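Local structure of possible thiamine biosynthesis enzyme (Candida albicans, 2X7Q) at residues E242-S245 against D249-A252. The protein is of unknown function but has the periplasmic binding protein fold of the SsuA/TauA family and may take part in thiamine biosynthesis. The protein carries 1 engineered substitution. Numbering follows the deposited sequence. Where two conformers were deposited one is given.
Sequences EYIS and DYSA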
# COMPACT_ATOMS: atom_id res chain seq x y z
N GLU A 242 -7.80 19.20 6.41
CA GLU A 242 -7.49 20.38 5.61
C GLU A 242 -6.32 20.10 4.66
O GLU A 242 -6.38 20.44 3.48
CB GLU A 242 -7.16 21.57 6.51
CG GLU A 242 -6.88 22.87 5.75
CD GLU A 242 -6.48 24.01 6.66
OE1 GLU A 242 -5.93 23.74 7.75
OE2 GLU A 242 -6.70 25.18 6.28
N TYR A 243 -5.27 19.49 5.18
CA TYR A 243 -4.08 19.17 4.39
C TYR A 243 -4.42 18.25 3.22
O TYR A 243 -4.02 18.51 2.09
CB TYR A 243 -3.02 18.51 5.26
CG TYR A 243 -1.91 17.83 4.48
CD1 TYR A 243 -0.91 18.57 3.87
CD2 TYR A 243 -1.89 16.45 4.33
CE1 TYR A 243 0.10 17.95 3.15
CE2 TYR A 243 -0.88 15.82 3.62
CZ TYR A 243 0.11 16.57 3.03
OH TYR A 243 1.10 15.96 2.31
N ILE A 244 -5.14 17.18 3.50
CA ILE A 244 -5.48 16.18 2.49
C ILE A 244 -6.34 16.78 1.38
O ILE A 244 -6.10 16.53 0.20
CB ILE A 244 -6.23 14.98 3.10
CG1 ILE A 244 -5.35 14.27 4.13
CG2 ILE A 244 -6.66 14.02 2.01
CD1 ILE A 244 -6.03 13.11 4.81
N SER A 245 -7.34 17.57 1.76
CA SER A 245 -8.29 18.11 0.80
C SER A 245 -7.71 19.28 -0.00
O SER A 245 -8.22 19.61 -1.07
CB SER A 245 -9.58 18.54 1.50
OG SER A 245 -9.33 19.52 2.49
N ASP A 249 -6.20 14.81 -4.11
CA ASP A 249 -7.48 14.74 -4.81
C ASP A 249 -8.57 14.12 -3.94
O ASP A 249 -9.11 13.06 -4.26
CB ASP A 249 -7.35 13.95 -6.11
CG ASP A 249 -8.56 14.09 -7.00
OD1 ASP A 249 -9.02 15.23 -7.21
OD2 ASP A 249 -9.06 13.06 -7.51
N TYR A 250 -8.89 14.79 -2.84
CA TYR A 250 -9.97 14.36 -1.96
C TYR A 250 -10.72 15.57 -1.46
O TYR A 250 -10.12 16.58 -1.09
CB TYR A 250 -9.42 13.58 -0.76
CG TYR A 250 -8.51 12.43 -1.12
CD1 TYR A 250 -9.02 11.15 -1.31
CD2 TYR A 250 -7.14 12.61 -1.25
CE1 TYR A 250 -8.19 10.09 -1.63
CE2 TYR A 250 -6.30 11.56 -1.57
CZ TYR A 250 -6.83 10.30 -1.75
OH TYR A 250 -6.00 9.25 -2.07
N SER A 251 -12.05 15.50 -1.46
CA SER A 251 -12.86 16.57 -0.90
C SER A 251 -12.72 16.55 0.62
O SER A 251 -12.33 15.53 1.20
CB SER A 251 -14.32 16.42 -1.30
OG SER A 251 -14.90 15.26 -0.75
N ALA A 252 -13.04 17.66 1.26
CA ALA A 252 -12.97 17.76 2.71
C ALA A 252 -13.90 16.75 3.37
O ALA A 252 -13.56 16.16 4.39
CB ALA A 252 -13.30 19.17 3.16
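Y250 lays its backbone carbonyl against the last turn of helix 237-247, where S245 CA meets Y250 O at 3.0 Å in a CA-H...O contact with an angle of 141° at the hydrogen. The small side chain of serine suits this close approach: its CB packs against A252 N, 3.6 Å away, while the methyl of A252 lies 4.0 Å from S245 OG. A chi1 of 59° turns that hydroxyl back along the helix, where it hydrogen-bonds to I241 O, one turn earlier, and is satisfied within its own helix.

The apolar half of the contact belongs to I244. Its CG2 branch, anti to the backbone N, meets the Y250 ring obliquely, 3.6 Å from CD2. The beta-branched side chain also touches A255 and W258, so one isoleucine packs against both the loop and helix 252-259. Tyrosine suits its place because the buried ring packs against I244 and meets H25 while its OH joins T180 in a hydrogen bond. S251 then caps the next helix, its OG bonded to D254 N. This is a short connection between two consecutive helices, closed by a serine N-cap, at the periphery of the periplasmic binding protein fold.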